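PDB 2Z99: segregation and condensation protein B from Mycobacterium tuberculosis, which probably takes part in chromosome partition during cell division as the winged-helix ScpB subunit of the segregation and condensation complex. Local coordinates for residues A49-M54 / E72-Y77. Sequence-based numbering, arbitrary orientation.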
loop_
_atom_site.group_PDB
_atom_site.type_symbol
_atom_site.label_atom_id
_atom_site.label_comp_id
_atom_site.label_asym_id
_atom_site.label_seq_id
_atom_site.Cartn_x
_atom_site.Cartn_y
_atom_site.Cartn_z
ATOM N N ALA A 49 -4.684 -21.888 -8.341
ATOM C CA ALA A 49 -3.611 -22.411 -9.174
ATOM C C ALA A 49 -2.789 -21.284 -9.819
ATOM O O ALA A 49 -1.555 -21.314 -9.831
ATOM C CB ALA A 49 -4.208 -23.291 -10.262
ATOM N N LYS A 50 -3.489 -20.307 -10.381
ATOM C CA LYS A 50 -2.841 -19.188 -11.045
ATOM C C LYS A 50 -1.887 -18.417 -10.128
ATOM O O LYS A 50 -0.760 -18.069 -10.519
ATOM C CB LYS A 50 -3.908 -18.242 -11.581
ATOM C CG LYS A 50 -3.343 -17.006 -12.230
ATOM C CD LYS A 50 -3.692 -16.961 -13.700
ATOM C CE LYS A 50 -2.946 -18.015 -14.481
ATOM N NZ LYS A 50 -1.534 -17.601 -14.664
ATOM N N LEU A 51 -2.344 -18.156 -8.906
ATOM C CA LEU A 51 -1.546 -17.420 -7.941
ATOM C C LEU A 51 -0.269 -18.182 -7.635
ATOM O O LEU A 51 0.800 -17.581 -7.488
ATOM C CB LEU A 51 -2.363 -17.184 -6.672
ATOM C CG LEU A 51 -3.522 -16.187 -6.819
ATOM C CD1 LEU A 51 -4.515 -16.365 -5.694
ATOM C CD2 LEU A 51 -2.974 -14.759 -6.829
ATOM N N GLN A 52 -0.364 -19.505 -7.565
ATOM C CA GLN A 52 0.817 -20.305 -7.270
ATOM C C GLN A 52 1.737 -20.377 -8.482
ATOM O O GLN A 52 2.943 -20.592 -8.350
ATOM C CB GLN A 52 0.416 -21.706 -6.817
ATOM C CG GLN A 52 0.703 -21.968 -5.339
ATOM C CD GLN A 52 2.185 -21.847 -4.990
ATOM O OE1 GLN A 52 3.022 -22.600 -5.500
ATOM N NE2 GLN A 52 2.515 -20.893 -4.121
ATOM N N LEU A 53 1.172 -20.193 -9.667
ATOM C CA LEU A 53 1.989 -20.211 -10.874
ATOM C C LEU A 53 2.676 -18.840 -11.003
ATOM O O LEU A 53 3.858 -18.751 -11.364
ATOM C CB LEU A 53 1.129 -20.507 -12.104
ATOM C CG LEU A 53 1.892 -20.408 -13.431
ATOM C CD1 LEU A 53 3.109 -21.308 -13.387
ATOM C CD2 LEU A 53 0.976 -20.780 -14.589
ATOM N N MET A 54 1.934 -17.775 -10.702
ATOM C CA MET A 54 2.500 -16.426 -10.737
ATOM C C MET A 54 3.574 -16.326 -9.653
ATOM O O MET A 54 4.595 -15.679 -9.845
ATOM C CB MET A 54 1.414 -15.384 -10.480
ATOM C CG MET A 54 0.351 -15.349 -11.547
ATOM S SD MET A 54 -1.022 -14.294 -11.114
ATOM C CE MET A 54 -0.109 -12.704 -10.844
ATOM N N GLU A 72 -4.070 -15.585 6.173
ATOM C CA GLU A 72 -4.934 -14.460 5.845
ATOM C C GLU A 72 -5.193 -14.387 4.339
ATOM O O GLU A 72 -5.997 -13.570 3.880
ATOM C CB GLU A 72 -4.288 -13.145 6.282
ATOM C CG GLU A 72 -4.268 -12.863 7.773
ATOM C CD GLU A 72 -3.494 -11.591 8.091
ATOM O OE1 GLU A 72 -2.244 -11.645 8.077
ATOM O OE2 GLU A 72 -4.128 -10.538 8.329
ATOM N N GLY A 73 -4.498 -15.224 3.573
ATOM C CA GLY A 73 -4.661 -15.220 2.125
ATOM C C GLY A 73 -3.382 -14.972 1.332
ATOM O O GLY A 73 -2.290 -15.350 1.770
ATOM N N TRP A 74 -3.518 -14.339 0.164
ATOM C CA TRP A 74 -2.376 -14.050 -0.707
ATOM C C TRP A 74 -2.017 -12.568 -0.702
ATOM O O TRP A 74 -2.898 -11.705 -0.626
ATOM C CB TRP A 74 -2.665 -14.462 -2.155
ATOM C CG TRP A 74 -2.709 -15.933 -2.417
ATOM C CD1 TRP A 74 -3.790 -16.762 -2.277
ATOM C CD2 TRP A 74 -1.625 -16.760 -2.866
ATOM N NE1 TRP A 74 -3.443 -18.054 -2.612
ATOM C CE2 TRP A 74 -2.122 -18.080 -2.978
ATOM C CE3 TRP A 74 -0.285 -16.515 -3.186
ATOM C CZ2 TRP A 74 -1.328 -19.146 -3.395
ATOM C CZ3 TRP A 74 0.511 -17.587 -3.602
ATOM C CH2 TRP A 74 -0.017 -18.881 -3.704
ATOM N N ARG A 75 -0.724 -12.277 -0.832
ATOM C CA ARG A 75 -0.256 -10.897 -0.828
ATOM C C ARG A 75 1.143 -10.775 -1.426
ATOM O O ARG A 75 1.958 -11.674 -1.287
ATOM C CB ARG A 75 -0.254 -10.391 0.618
ATOM C CG ARG A 75 0.166 -8.948 0.828
ATOM C CD ARG A 75 0.204 -8.624 2.330
ATOM N NE ARG A 75 0.224 -7.183 2.570
ATOM C CZ ARG A 75 0.203 -6.597 3.768
ATOM N NH1 ARG A 75 0.166 -7.316 4.895
ATOM N NH2 ARG A 75 0.208 -5.271 3.834
ATOM N N MET A 76 1.415 -9.662 -2.102
ATOM C CA MET A 76 2.743 -9.435 -2.668
ATOM C C MET A 76 3.671 -8.863 -1.596
ATOM O O MET A 76 3.367 -7.835 -0.988
ATOM C CB MET A 76 2.679 -8.448 -3.830
ATOM C CG MET A 76 1.880 -8.938 -5.001
ATOM S SD MET A 76 2.269 -8.062 -6.485
ATOM C CE MET A 76 1.106 -6.738 -6.385
ATOM N N TYR A 77 4.796 -9.533 -1.364
ATOM C CA TYR A 77 5.780 -9.097 -0.382
ATOM C C TYR A 77 7.109 -8.746 -1.054
ATOM O O TYR A 77 7.346 -9.058 -2.222
ATOM C CB TYR A 77 6.068 -10.207 0.639
ATOM C CG TYR A 77 4.890 -10.617 1.484
ATOM C CD1 TYR A 77 3.729 -11.114 0.897
ATOM C CD2 TYR A 77 4.921 -10.477 2.873
ATOM C CE1 TYR A 77 2.621 -11.457 1.665
ATOM C CE2 TYR A 77 3.816 -10.819 3.658
ATOM C CZ TYR A 77 2.668 -11.304 3.046
ATOM O OH TYR A 77 1.560 -11.616 3.802
#
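One face of the W74 indole carries L51, while Q52 meets the outer edge of the six-membered ring. In this winged-helix domain the wing, the two-stranded hairpin of 65-70 and 73-78, packs on helix 44-60 through W74, an example of a hairpin joined to a helix by a single large aromatic side chain. L51 uses two levels of its side chain. Its CB stands 3.7 Å above the indole plane, over the centre of the ring system. Its methyl CD1 makes a CH-pi contact with the five-membered ring, 3.6 Å from that ring's centroid. The approach is nearly perpendicular, 15° off the normal. CG of L51 lies beside the backbone N and anti to the carbonyl carbon (chi1 -70°), which sets CD1 of L51 over CD1 and NE1 of W74; the two side chains run alongside each other in opposite senses. The CB of W74 points from the strand toward the helix. At the far end of the indole, the Q52 chain lies roughly perpendicular to the W74 side chain. It bends at chi2, bringing CG to 3.6 Å from CH2 of W74, and the amide plane is turned 37° from the ring plane. No hydrogen bond links the two segments, so packing carries this buried contact. Elsewhere, the W74 ring meets that of H69 and its side chain touches L67, both on the partner strand, while K50 and M54 connect the same helix to helix 13-26. At the indole rim, NE2 of Q52 comes within 3.3 Å of W74 CH2.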